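PDB 6T3E: DELTA1-pyrroline-2-carboxylate reductase from Thermococcus litoralis DSM 5473, which catalyses the NAD(P)H-dependent reduction of delta1-pyrroline-2-carboxylate to L-proline and is captured here with NADH and L-proline bound. Local coordinates for residues B[130-135]-B[160-165]; B[155-160]-B[218-223]; B[174-179]-B[200-205]; B[243-248]-B[318-323]. One frame throughout, in Å; residues are numbered along the deposited sequence.

Contact 1: B[130-135]-B[160-165]. With NAI (1,4-dihydronicotinamide adenine dinucleotide), chain F; PRO (proline), chain E.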
# COMPACT_ATOMS: atom_id res chain seq x y z
N ILE B 130 6.08 11.73 11.89
CA ILE B 130 4.65 11.58 12.09
C ILE B 130 4.34 10.22 12.71
O ILE B 130 3.41 10.09 13.51
CB ILE B 130 3.89 11.79 10.78
CG1 ILE B 130 3.72 13.28 10.54
CG2 ILE B 130 2.54 11.07 10.81
CD1 ILE B 130 3.80 13.63 9.11
N THR B 131 5.09 9.19 12.32
CA THR B 131 4.88 7.88 12.92
C THR B 131 5.10 7.94 14.43
O THR B 131 4.24 7.49 15.20
CB THR B 131 5.85 6.87 12.30
OG1 THR B 131 5.58 6.73 10.90
CG2 THR B 131 5.72 5.50 12.99
N ALA B 132 6.19 8.57 14.86
CA ALA B 132 6.45 8.69 16.29
C ALA B 132 5.39 9.56 16.96
O ALA B 132 4.95 9.25 18.07
CB ALA B 132 7.86 9.25 16.51
N MET B 133 4.98 10.66 16.31
CA MET B 133 3.99 11.54 16.93
C MET B 133 2.64 10.83 17.08
O MET B 133 2.06 10.80 18.17
CB MET B 133 3.84 12.83 16.13
CG MET B 133 5.09 13.71 16.13
SD MET B 133 5.44 14.54 17.71
CE MET B 133 3.91 15.44 17.98
N ARG B 134 2.16 10.19 16.00
CA ARG B 134 0.86 9.54 16.06
C ARG B 134 0.86 8.33 16.98
O ARG B 134 -0.18 7.99 17.56
CB ARG B 134 0.41 9.14 14.64
CG ARG B 134 1.24 8.02 14.04
CD ARG B 134 0.43 6.79 13.78
NE ARG B 134 1.11 5.57 14.19
CZ ARG B 134 1.12 4.45 13.48
NH1 ARG B 134 0.49 4.40 12.32
NH2 ARG B 134 1.75 3.39 13.93
N THR B 135 2.00 7.65 17.12
CA THR B 135 2.09 6.51 18.03
C THR B 135 2.02 6.95 19.48
O THR B 135 1.30 6.36 20.29
CB THR B 135 3.38 5.74 17.77
OG1 THR B 135 3.38 5.23 16.44
CG2 THR B 135 3.52 4.59 18.76
N GLY B 160 14.18 4.34 23.04
CA GLY B 160 14.39 4.59 21.63
C GLY B 160 13.60 5.76 21.10
O GLY B 160 13.25 6.69 21.84
N VAL B 161 13.30 5.73 19.80
CA VAL B 161 12.57 6.83 19.20
C VAL B 161 11.16 6.89 19.76
O VAL B 161 10.68 7.96 20.14
CB VAL B 161 12.57 6.71 17.66
CG1 VAL B 161 11.57 7.70 17.07
CG2 VAL B 161 13.97 6.97 17.10
N GLN B 162 10.48 5.75 19.85
CA GLN B 162 9.09 5.76 20.30
C GLN B 162 8.96 6.21 21.75
O GLN B 162 8.03 6.95 22.09
CB GLN B 162 8.45 4.38 20.11
CG GLN B 162 8.25 3.99 18.65
CD GLN B 162 7.79 5.16 17.80
OE1 GLN B 162 6.86 5.92 18.17
NE2 GLN B 162 8.43 5.32 16.64
N ALA B 163 9.90 5.80 22.60
CA ALA B 163 9.79 6.11 24.03
C ALA B 163 9.73 7.61 24.28
O ALA B 163 9.10 8.05 25.24
CB ALA B 163 10.96 5.50 24.80
N ARG B 164 10.39 8.41 23.44
CA ARG B 164 10.38 9.86 23.64
C ARG B 164 8.97 10.43 23.48
O ARG B 164 8.45 11.09 24.39
CB ARG B 164 11.35 10.53 22.68
CG ARG B 164 12.78 10.31 23.05
CD ARG B 164 13.65 10.56 21.84
NE ARG B 164 15.00 10.95 22.23
CZ ARG B 164 15.95 10.08 22.55
NH1 ARG B 164 15.69 8.77 22.54
NH2 ARG B 164 17.16 10.54 22.87
N THR B 165 8.32 10.15 22.34
CA THR B 165 6.95 10.61 22.16
C THR B 165 5.98 9.88 23.09
O THR B 165 4.91 10.41 23.42
CB THR B 165 6.52 10.41 20.71
OG1 THR B 165 6.85 9.08 20.31
CG2 THR B 165 7.25 11.42 19.81
PA NAI F . 14.50 2.03 18.32
O1A NAI F . 15.47 1.01 17.77
O2A NAI F . 14.94 3.42 17.93
O5B NAI F . 14.31 1.90 19.95
C5B NAI F . 14.16 0.56 20.42
C4B NAI F . 14.76 0.47 21.89
O4B NAI F . 14.48 -0.67 22.42
C3B NAI F . 16.30 0.54 21.82
O3B NAI F . 16.73 1.60 22.55
C2B NAI F . 16.76 -0.81 22.39
O2B NAI F . 18.11 -0.68 23.07
C1B NAI F . 15.81 -1.10 23.24
N9A NAI F . 15.76 -2.50 23.56
C8A NAI F . 15.75 -3.46 22.63
N7A NAI F . 15.70 -4.63 23.26
C5A NAI F . 15.69 -4.39 24.59
C6A NAI F . 15.64 -5.25 25.66
N6A NAI F . 15.60 -6.70 25.75
N1A NAI F . 15.64 -4.77 26.90
C2A NAI F . 15.66 -3.43 27.09
N3A NAI F . 15.70 -2.58 26.04
C4A NAI F . 15.72 -3.08 24.78
O3 NAI F . 13.03 1.66 17.64
PN NAI F . 11.62 2.49 18.00
O1N NAI F . 11.39 3.39 16.81
O2N NAI F . 11.74 3.24 19.30
O5D NAI F . 10.41 1.42 18.14
C5D NAI F . 10.22 0.83 19.37
C4D NAI F . 9.17 -0.31 19.20
O4D NAI F . 7.98 0.16 18.92
C3D NAI F . 9.57 -1.21 18.02
O3D NAI F . 9.33 -2.53 18.36
C2D NAI F . 8.60 -0.81 16.89
O2D NAI F . 8.48 -1.98 15.92
C1D NAI F . 7.50 -0.55 17.55
N1N NAI F . 6.66 0.40 16.80
C2N NAI F . 5.22 0.24 16.74
C3N NAI F . 4.33 1.46 16.38
C7N NAI F . 2.89 1.43 16.97
O7N NAI F . 2.61 0.54 17.68
N7N NAI F . 1.91 2.49 16.63
C4N NAI F . 4.95 2.81 16.07
C5N NAI F . 6.42 2.72 15.65
C6N NAI F . 7.27 1.52 16.09
N PRO E . 4.63 -0.72 13.29
CA PRO E . 4.86 0.72 13.16
C PRO E . 3.72 1.50 12.51
O PRO E . 2.56 1.06 12.45
CB PRO E . 6.11 0.79 12.29
CG PRO E . 6.88 -0.44 12.67
CD PRO E . 5.87 -1.49 13.09
OXT PRO E . 3.94 2.61 12.02

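Contact 2: B[155-160]-B[218-223]. With NAI (1,4-dihydronicotinamide adenine dinucleotide), chain F.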
# COMPACT_ATOMS: atom_id res chain seq x y z
N GLY B 155 7.49 4.66 34.27
CA GLY B 155 8.63 3.81 33.95
C GLY B 155 8.69 3.55 32.46
O GLY B 155 7.66 3.31 31.82
N ILE B 156 9.91 3.59 31.92
CA ILE B 156 10.13 3.43 30.49
C ILE B 156 11.13 2.31 30.27
O ILE B 156 12.24 2.34 30.82
CB ILE B 156 10.62 4.74 29.84
CG1 ILE B 156 9.79 5.91 30.35
CG2 ILE B 156 10.54 4.64 28.34
CD1 ILE B 156 10.22 7.26 29.85
N ILE B 157 10.74 1.33 29.47
CA ILE B 157 11.59 0.21 29.10
C ILE B 157 11.81 0.29 27.60
O ILE B 157 10.85 0.17 26.82
CB ILE B 157 10.97 -1.14 29.51
CG1 ILE B 157 11.03 -1.30 31.02
CG2 ILE B 157 11.69 -2.30 28.83
CD1 ILE B 157 10.03 -2.27 31.54
N GLY B 158 13.06 0.48 27.19
CA GLY B 158 13.44 0.76 25.81
C GLY B 158 13.46 2.25 25.51
O GLY B 158 12.41 2.83 25.23
N ALA B 159 14.63 2.87 25.54
CA ALA B 159 14.71 4.33 25.40
C ALA B 159 15.06 4.72 23.96
O ALA B 159 16.08 5.34 23.68
CB ALA B 159 15.73 4.89 26.39
N GLY B 160 14.18 4.34 23.04
CA GLY B 160 14.39 4.59 21.63
C GLY B 160 13.60 5.76 21.10
O GLY B 160 13.25 6.69 21.84
N ASP B 218 3.77 4.07 38.07
CA ASP B 218 2.32 4.26 38.02
C ASP B 218 1.82 4.05 36.59
O ASP B 218 0.73 3.49 36.39
CB ASP B 218 1.95 5.66 38.52
CG ASP B 218 2.18 5.84 40.03
OD1 ASP B 218 1.90 4.90 40.81
OD2 ASP B 218 2.65 6.93 40.43
N ILE B 219 2.61 4.47 35.60
CA ILE B 219 2.39 4.21 34.18
C ILE B 219 3.68 3.63 33.60
O ILE B 219 4.75 4.20 33.79
CB ILE B 219 1.99 5.48 33.41
CG1 ILE B 219 0.64 6.00 33.89
CG2 ILE B 219 1.95 5.20 31.91
CD1 ILE B 219 0.29 7.35 33.32
N LEU B 220 3.57 2.53 32.88
CA LEU B 220 4.74 1.89 32.30
C LEU B 220 4.70 2.01 30.79
O LEU B 220 3.67 1.71 30.16
CB LEU B 220 4.83 0.41 32.70
CG LEU B 220 6.02 -0.36 32.11
CD1 LEU B 220 7.32 0.24 32.60
CD2 LEU B 220 5.92 -1.83 32.45
N ILE B 221 5.81 2.43 30.21
CA ILE B 221 5.96 2.57 28.76
C ILE B 221 6.96 1.51 28.31
O ILE B 221 8.10 1.48 28.79
CB ILE B 221 6.45 3.98 28.38
CG1 ILE B 221 5.37 5.03 28.62
CG2 ILE B 221 6.93 4.01 26.93
CD1 ILE B 221 5.93 6.43 28.81
N VAL B 222 6.53 0.64 27.40
CA VAL B 222 7.38 -0.39 26.81
C VAL B 222 7.42 -0.13 25.31
O VAL B 222 6.37 -0.14 24.65
CB VAL B 222 6.89 -1.81 27.13
CG1 VAL B 222 8.00 -2.80 26.93
CG2 VAL B 222 6.36 -1.91 28.56
N ALA B 223 8.63 0.13 24.76
CA ALA B 223 8.90 0.46 23.35
C ALA B 223 10.25 -0.17 22.96
O ALA B 223 11.27 0.50 22.72
CB ALA B 223 8.92 1.97 23.10
PA NAI F . 14.50 2.03 18.32
O1A NAI F . 15.47 1.01 17.77
O2A NAI F . 14.94 3.42 17.93
O5B NAI F . 14.31 1.90 19.95
C5B NAI F . 14.16 0.56 20.42
C4B NAI F . 14.76 0.47 21.89
O4B NAI F . 14.48 -0.67 22.42
C3B NAI F . 16.30 0.54 21.82
O3B NAI F . 16.73 1.60 22.55
C2B NAI F . 16.76 -0.81 22.39
O2B NAI F . 18.11 -0.68 23.07
C1B NAI F . 15.81 -1.10 23.24
N9A NAI F . 15.76 -2.50 23.56
C8A NAI F . 15.75 -3.46 22.63
N7A NAI F . 15.70 -4.63 23.26
C5A NAI F . 15.69 -4.39 24.59
C6A NAI F . 15.64 -5.25 25.66
N6A NAI F . 15.60 -6.70 25.75
N1A NAI F . 15.64 -4.77 26.90
C2A NAI F . 15.66 -3.43 27.09
N3A NAI F . 15.70 -2.58 26.04
C4A NAI F . 15.72 -3.08 24.78
O3 NAI F . 13.03 1.66 17.64
PN NAI F . 11.62 2.49 18.00
O1N NAI F . 11.39 3.39 16.81
O2N NAI F . 11.74 3.24 19.30
O5D NAI F . 10.41 1.42 18.14
C5D NAI F . 10.22 0.83 19.37
C4D NAI F . 9.17 -0.31 19.20
O4D NAI F . 7.98 0.16 18.92
C3D NAI F . 9.57 -1.21 18.02
O3D NAI F . 9.33 -2.53 18.36
C2D NAI F . 8.60 -0.81 16.89
O2D NAI F . 8.48 -1.98 15.92
C1D NAI F . 7.50 -0.55 17.55
N1N NAI F . 6.66 0.40 16.80
C2N NAI F . 5.22 0.24 16.74
C3N NAI F . 4.33 1.46 16.38
C7N NAI F . 2.89 1.43 16.97
O7N NAI F . 2.61 0.54 17.68
N7N NAI F . 1.91 2.49 16.63
C4N NAI F . 4.95 2.81 16.07
C5N NAI F . 6.42 2.72 15.65
C6N NAI F . 7.27 1.52 16.09

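Contact 3: B[174-179]-B[200-205]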
# COMPACT_ATOMS: atom_id res chain seq x y z
N ARG B 174 -1.23 13.42 32.00
CA ARG B 174 -1.15 13.21 33.44
C ARG B 174 -0.14 14.18 34.06
O ARG B 174 0.65 14.81 33.36
CB ARG B 174 -0.76 11.76 33.75
CG ARG B 174 -1.84 10.75 33.37
CD ARG B 174 -3.04 10.86 34.29
NE ARG B 174 -4.04 9.83 34.03
CZ ARG B 174 -5.20 10.05 33.40
NH1 ARG B 174 -5.50 11.26 32.96
NH2 ARG B 174 -6.06 9.05 33.20
N ASN B 175 -0.23 14.35 35.38
CA ASN B 175 0.69 15.24 36.09
C ASN B 175 1.92 14.45 36.54
O ASN B 175 2.22 14.29 37.73
CB ASN B 175 -0.00 15.91 37.28
CG ASN B 175 -0.85 17.13 36.86
OD1 ASN B 175 -0.37 18.03 36.16
ND2 ASN B 175 -2.11 17.15 37.29
N ILE B 176 2.67 13.96 35.55
CA ILE B 176 3.84 13.14 35.80
C ILE B 176 4.91 13.98 36.49
O ILE B 176 5.17 15.13 36.11
CB ILE B 176 4.35 12.53 34.48
CG1 ILE B 176 3.21 11.84 33.75
CG2 ILE B 176 5.46 11.53 34.73
CD1 ILE B 176 2.75 10.56 34.41
N GLU B 177 5.55 13.41 37.51
CA GLU B 177 6.58 14.11 38.26
C GLU B 177 7.98 13.56 38.02
O GLU B 177 8.94 14.33 37.94
CB GLU B 177 6.28 14.05 39.76
CG GLU B 177 5.59 15.27 40.31
CD GLU B 177 4.84 14.96 41.59
OE1 GLU B 177 5.39 14.22 42.43
OE2 GLU B 177 3.70 15.46 41.75
N LYS B 178 8.12 12.24 37.89
CA LYS B 178 9.43 11.62 37.78
C LYS B 178 9.33 10.39 36.89
O LYS B 178 8.32 9.67 36.90
CB LYS B 178 9.95 11.26 39.19
CG LYS B 178 11.11 10.30 39.27
CD LYS B 178 11.02 9.51 40.57
CE LYS B 178 12.18 8.54 40.70
NZ LYS B 178 12.21 7.80 42.01
N ALA B 179 10.40 10.13 36.13
CA ALA B 179 10.44 9.03 35.19
C ALA B 179 11.68 8.18 35.41
O ALA B 179 12.75 8.69 35.76
CB ALA B 179 10.37 9.52 33.73
N LEU B 200 10.86 17.78 28.71
CA LEU B 200 9.56 17.80 29.39
C LEU B 200 9.58 18.54 30.73
O LEU B 200 8.54 18.65 31.37
CB LEU B 200 9.04 16.38 29.61
CG LEU B 200 9.08 15.54 28.33
CD1 LEU B 200 8.81 14.06 28.60
CD2 LEU B 200 8.13 16.08 27.28
N GLY B 201 10.75 19.01 31.17
CA GLY B 201 10.83 19.70 32.45
C GLY B 201 10.47 18.83 33.63
O GLY B 201 9.81 19.29 34.57
N ILE B 202 10.89 17.56 33.60
CA ILE B 202 10.67 16.62 34.69
C ILE B 202 11.98 15.90 34.94
O ILE B 202 12.85 15.82 34.07
CB ILE B 202 9.56 15.59 34.39
CG1 ILE B 202 9.92 14.75 33.17
CG2 ILE B 202 8.20 16.27 34.24
CD1 ILE B 202 9.22 13.40 33.11
N GLU B 203 12.11 15.36 36.15
CA GLU B 203 13.29 14.60 36.53
C GLU B 203 13.23 13.20 35.94
O GLU B 203 12.22 12.50 36.08
CB GLU B 203 13.43 14.55 38.05
CG GLU B 203 14.63 13.74 38.52
CD GLU B 203 14.61 13.47 40.01
OE1 GLU B 203 14.03 14.30 40.76
OE2 GLU B 203 15.17 12.44 40.43
N ILE B 204 14.29 12.79 35.26
CA ILE B 204 14.36 11.45 34.68
C ILE B 204 15.68 10.80 35.10
O ILE B 204 16.76 11.36 34.85
CB ILE B 204 14.20 11.46 33.15
CG1 ILE B 204 12.85 12.07 32.79
CG2 ILE B 204 14.32 10.05 32.61
CD1 ILE B 204 12.74 12.60 31.36
N LYS B 205 15.59 9.64 35.72
CA LYS B 205 16.75 8.93 36.23
C LYS B 205 16.81 7.58 35.55
O LYS B 205 15.79 6.89 35.40
CB LYS B 205 16.68 8.75 37.75
CG LYS B 205 17.15 9.96 38.54
CD LYS B 205 18.60 9.81 38.94
CE LYS B 205 19.33 11.14 38.98
NZ LYS B 205 20.78 10.94 39.30

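Contact 4: B[243-248]-B[318-323]. With NAI (1,4-dihydronicotinamide adenine dinucleotide), chain F; PRO (proline), chain E.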
# COMPACT_ATOMS: atom_id res chain seq x y z
N ASN B 243 1.42 0.87 28.60
CA ASN B 243 1.35 1.11 27.17
C ASN B 243 2.48 0.33 26.51
O ASN B 243 3.66 0.56 26.80
CB ASN B 243 1.45 2.60 26.84
CG ASN B 243 0.28 3.40 27.40
OD1 ASN B 243 -0.88 3.11 27.10
ND2 ASN B 243 0.58 4.41 28.19
N SER B 244 2.12 -0.62 25.65
CA SER B 244 3.07 -1.48 24.96
C SER B 244 2.90 -1.29 23.46
O SER B 244 1.83 -1.58 22.91
CB SER B 244 2.88 -2.94 25.37
OG SER B 244 3.77 -3.79 24.66
N VAL B 245 3.94 -0.78 22.80
CA VAL B 245 3.86 -0.49 21.37
C VAL B 245 4.86 -1.28 20.56
O VAL B 245 4.83 -1.21 19.31
CB VAL B 245 4.01 1.03 21.11
CG1 VAL B 245 3.20 1.81 22.12
CG2 VAL B 245 5.47 1.43 21.15
N GLY B 246 5.71 -2.07 21.21
CA GLY B 246 6.71 -2.82 20.47
C GLY B 246 6.06 -3.82 19.54
O GLY B 246 4.96 -4.32 19.79
N TRP B 247 6.75 -4.08 18.43
CA TRP B 247 6.31 -5.08 17.46
C TRP B 247 7.50 -5.47 16.61
O TRP B 247 8.16 -4.60 16.04
CB TRP B 247 5.18 -4.53 16.59
CG TRP B 247 4.76 -5.50 15.55
CD1 TRP B 247 3.80 -6.47 15.67
CD2 TRP B 247 5.29 -5.63 14.23
NE1 TRP B 247 3.70 -7.19 14.50
CE2 TRP B 247 4.61 -6.69 13.60
CE3 TRP B 247 6.29 -4.94 13.52
CZ2 TRP B 247 4.88 -7.09 12.29
CZ3 TRP B 247 6.56 -5.34 12.23
CH2 TRP B 247 5.86 -6.40 11.63
N VAL B 248 7.81 -6.78 16.56
CA VAL B 248 8.82 -7.29 15.63
C VAL B 248 8.28 -8.56 14.97
O VAL B 248 9.01 -9.52 14.75
CB VAL B 248 10.18 -7.56 16.31
CG1 VAL B 248 11.31 -7.57 15.27
CG2 VAL B 248 10.48 -6.55 17.41
N PHE B 318 -2.72 -1.19 27.57
CA PHE B 318 -3.07 -0.77 26.22
C PHE B 318 -2.02 -1.33 25.26
O PHE B 318 -0.85 -0.94 25.33
CB PHE B 318 -3.16 0.75 26.11
CG PHE B 318 -3.29 1.25 24.69
CD1 PHE B 318 -4.33 0.81 23.88
CD2 PHE B 318 -2.39 2.18 24.17
CE1 PHE B 318 -4.46 1.26 22.58
CE2 PHE B 318 -2.52 2.64 22.88
CZ PHE B 318 -3.55 2.18 22.08
N LYS B 319 -2.44 -2.24 24.39
CA LYS B 319 -1.55 -2.86 23.42
C LYS B 319 -1.74 -2.18 22.08
O LYS B 319 -2.85 -2.18 21.53
CB LYS B 319 -1.82 -4.35 23.30
CG LYS B 319 -0.84 -5.03 22.38
CD LYS B 319 0.57 -4.90 22.93
CE LYS B 319 1.56 -4.47 21.88
NZ LYS B 319 2.96 -4.67 22.39
N SER B 320 -0.67 -1.62 21.54
CA SER B 320 -0.73 -0.86 20.30
C SER B 320 0.25 -1.42 19.29
O SER B 320 1.41 -1.65 19.63
CB SER B 320 -0.45 0.62 20.54
OG SER B 320 -0.03 1.21 19.34
N VAL B 321 -0.23 -1.66 18.08
CA VAL B 321 0.61 -2.06 16.95
C VAL B 321 0.60 -1.05 15.82
O VAL B 321 1.40 -1.20 14.89
CB VAL B 321 0.20 -3.45 16.41
CG1 VAL B 321 0.58 -4.54 17.43
CG2 VAL B 321 -1.27 -3.47 16.10
N GLY B 322 -0.32 -0.10 15.83
CA GLY B 322 -0.43 0.92 14.80
C GLY B 322 -1.65 0.69 13.92
O GLY B 322 -1.96 -0.44 13.53
N LEU B 323 -2.36 1.77 13.63
CA LEU B 323 -3.53 1.72 12.76
C LEU B 323 -3.45 2.88 11.77
O LEU B 323 -3.07 4.00 12.13
CB LEU B 323 -4.83 1.78 13.57
CG LEU B 323 -6.10 1.33 12.83
CD1 LEU B 323 -5.99 -0.10 12.32
CD2 LEU B 323 -7.32 1.50 13.72
PA NAI F . 14.50 2.03 18.32
O1A NAI F . 15.47 1.01 17.77
O2A NAI F . 14.94 3.42 17.93
O5B NAI F . 14.31 1.90 19.95
C5B NAI F . 14.16 0.56 20.42
C4B NAI F . 14.76 0.47 21.89
O4B NAI F . 14.48 -0.67 22.42
C3B NAI F . 16.30 0.54 21.82
O3B NAI F . 16.73 1.60 22.55
C2B NAI F . 16.76 -0.81 22.39
O2B NAI F . 18.11 -0.68 23.07
C1B NAI F . 15.81 -1.10 23.24
N9A NAI F . 15.76 -2.50 23.56
C8A NAI F . 15.75 -3.46 22.63
N7A NAI F . 15.70 -4.63 23.26
C5A NAI F . 15.69 -4.39 24.59
C6A NAI F . 15.64 -5.25 25.66
N6A NAI F . 15.60 -6.70 25.75
N1A NAI F . 15.64 -4.77 26.90
C2A NAI F . 15.66 -3.43 27.09
N3A NAI F . 15.70 -2.58 26.04
C4A NAI F . 15.72 -3.08 24.78
O3 NAI F . 13.03 1.66 17.64
PN NAI F . 11.62 2.49 18.00
O1N NAI F . 11.39 3.39 16.81
O2N NAI F . 11.74 3.24 19.30
O5D NAI F . 10.41 1.42 18.14
C5D NAI F . 10.22 0.83 19.37
C4D NAI F . 9.17 -0.31 19.20
O4D NAI F . 7.98 0.16 18.92
C3D NAI F . 9.57 -1.21 18.02
O3D NAI F . 9.33 -2.53 18.36
C2D NAI F . 8.60 -0.81 16.89
O2D NAI F . 8.48 -1.98 15.92
C1D NAI F . 7.50 -0.55 17.55
N1N NAI F . 6.66 0.40 16.80
C2N NAI F . 5.22 0.24 16.74
C3N NAI F . 4.33 1.46 16.38
C7N NAI F . 2.89 1.43 16.97
O7N NAI F . 2.61 0.54 17.68
N7N NAI F . 1.91 2.49 16.63
C4N NAI F . 4.95 2.81 16.07
C5N NAI F . 6.42 2.72 15.65
C6N NAI F . 7.27 1.52 16.09
N PRO E . 4.63 -0.72 13.29
CA PRO E . 4.86 0.72 13.16
C PRO E . 3.72 1.50 12.51
O PRO E . 2.56 1.06 12.45
CB PRO E . 6.11 0.79 12.29
CG PRO E . 6.88 -0.44 12.67
CD PRO E . 5.87 -1.49 13.09
OXT PRO E . 3.94 2.61 12.02

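Contact 1: B[130-135]-B[160-165]
A132 of helix 128-146 faces Q162 of helix 161-173 with their CA atoms 5.6 Å apart, and the axes of the two short segments approach to 8.5 Å at a crossing angle of -47°. The methyl of A132 lies 4.1 Å from V161 CG1, while Q162 OE1 reaches over the helix backbone to 3.4 Å from A132 CA and also borders T135 CB. T165 OG1 stands between the backbone N and the carbonyl carbon (chi1 49°), which brings it to 2.9 Å from A132 O with Q162 O of its own helix also within range of its one proton. The other polar groups serve the ligands or the helix itself. Q162 N donates almost straight to NAI O2N at 2.9 Å. T135 OG1 gives its proton to T131 O at 2.7 Å and accepts R134 NE. The R134 guanidinium meets the bound proline edge-on, NH2 donating in plane to PRO O at 2.9 Å, while E326 and D327 take salt bridges from NE and NH1. A methionine in place of R134 would probably cost PRO O its in-plane NH2 donor and leave E326 and D327 without this countercharge, though R63 and K91 would still reach the proline. The packed helix pair therefore carries two anion sites, with a main-chain amide at the cofactor phosphate and a guanidinium at the carboxylate of the bound proline.

Contact 2: B[155-160]-B[218-223]
I156 and I221 lie side by side and point the same way, CG2 to CG2 at 3.9 Å, at the apolar centre of a Rossmann-type nucleotide-binding sheet. The strands 153-157 and 219-222 are parallel neighbours there, their short segments 15° apart. This isoleucine pair packs toward helix 161-173, I156 against A163 and L167, I221 against Q166. On the other face of the sheet I157 CD1 meets L220 CD1 at 3.8 Å, and I157 CG2 runs alongside V222 CG1. With its CG anti to the backbone N (chi1 179°), L220 swings CD1 across toward the neighbouring strand, over the carbonyl of G155. Four backbone bonds fix the parallel register: G155 N to I219 O, I221 N to G155 O, I157 N to I221 O, and A223 N to I157 O, the last at 3.0 Å. At one end D218, just before its strand, makes salt bridges to R148 and R237. At the other the strands give way to the cofactor, and the turn after I157 fits the GxGxxA pattern with G158 and G160. G158 has positive phi (90°), and a CB there would run into both A223 O and the preceding carbonyl. A223 O lies 3.4 Å from NAI O4B of the adenosine ribose, and G160 CA comes to 3.2 Å from NAI O5B, where any side chain would collide with that oxygen.

Contact 3: B[174-179]-B[200-205]
The parallel pairing of A179 with I204 joins the two strands of a beta-alpha-beta crossover, in which strand 178-182 leads through helix 186-200 to strand 203-206 at one margin of the parallel sheet. Their CA atoms are 4.6 Å apart, and two backbone bonds set the register. A179 N donates to E203 O at 3.0 Å with an angle at hydrogen of 155°, and A179 O takes K205 N at the same distance. The one alanine thus uses both its amide and its carbonyl on the neighbouring strand. Its methyl rests on I204 CG1 at 3.7 Å. With CG1 between the backbone N and the carbonyl carbon (chi1 61°), I202 sends CD1 to the same methyl at 4.1 Å, while its other branch, CG2, lies 3.7 Å from I176 O. G201, with positive phi, marks the exit from the helix, and S197 on the last turn bonds to I202 O. Helix 186-200 packs on the same face of the sheet, with A193, M196 and S197 against I204. The opposite face bears K178 and E203, whose charged ends stay apart, NZ to OE2 at 5.7 Å. The contact is therefore two-sided: an apolar face of A179 and I204 is buried under the connecting helix, while the face of K178 and E203 carries charges that could attract each other only at long range, so the pairing rests mainly on the main chain and apolar packing.

Contact 4: B[243-248]-B[318-323]
This is a parallel strand pairing that runs out into the active site: S244 and K319, near the ends of strands 241-244 and 316-319, sit side by side in the sheet. S244 N donates to F318 O at 3.0 Å with an angle of 173°, and S320 N returns to S244 O. On one face N243 OD1, also bonded to H241, touches the edge of the F318 ring, 3.4 Å from CD2, amide and ring planes 80° apart. On the other face K319 leaves with CG anti to the backbone N (chi1 -176°), then bends at chi2 and chi3 to carry NZ to S244 OG at 2.6 Å. NZ also makes a weak bond to G246 O and a salt bridge to D279, while S244 OG bonds to E254. A leucine in place of K319 would probably leave D279 without its countercharge and S244 OG without this donor. Past the strands, W247 N donates to NAI O3D at 3.0 Å, W247 O accepts NAI O2D, and S320 OG donates to NAI O7N. W247 CE3 comes to 3.5 Å from PRO CD. The lysine charge is thus met by D279 and S244 OG at the strand end, while main-chain atoms of W247 meet the ribose hydroxyls.

Contacts 1, 2 and 4 all border the cofactor, and contact 3 lies further out in the same sheet as contacts 2 and 4. Contact 1 and contact 2, with centres about 12 Å apart, share G160, and Q162 CB packs 3.9 Å from A223 CB. Contact 2 passes directly into contact 4, since L220 O and N243 N (2.9 Å) probably bond between strands 219-222 and 241-244. Contacts 1 and 4 meet at the reaction site, both touching NADH and proline, with R134 NH2 3.4 Å from G322 CA. Contact 3 touches contact 2 through I219 CD1 and R174 CG at 4.0 Å, but its centre is about 23 Å from that of contact 4.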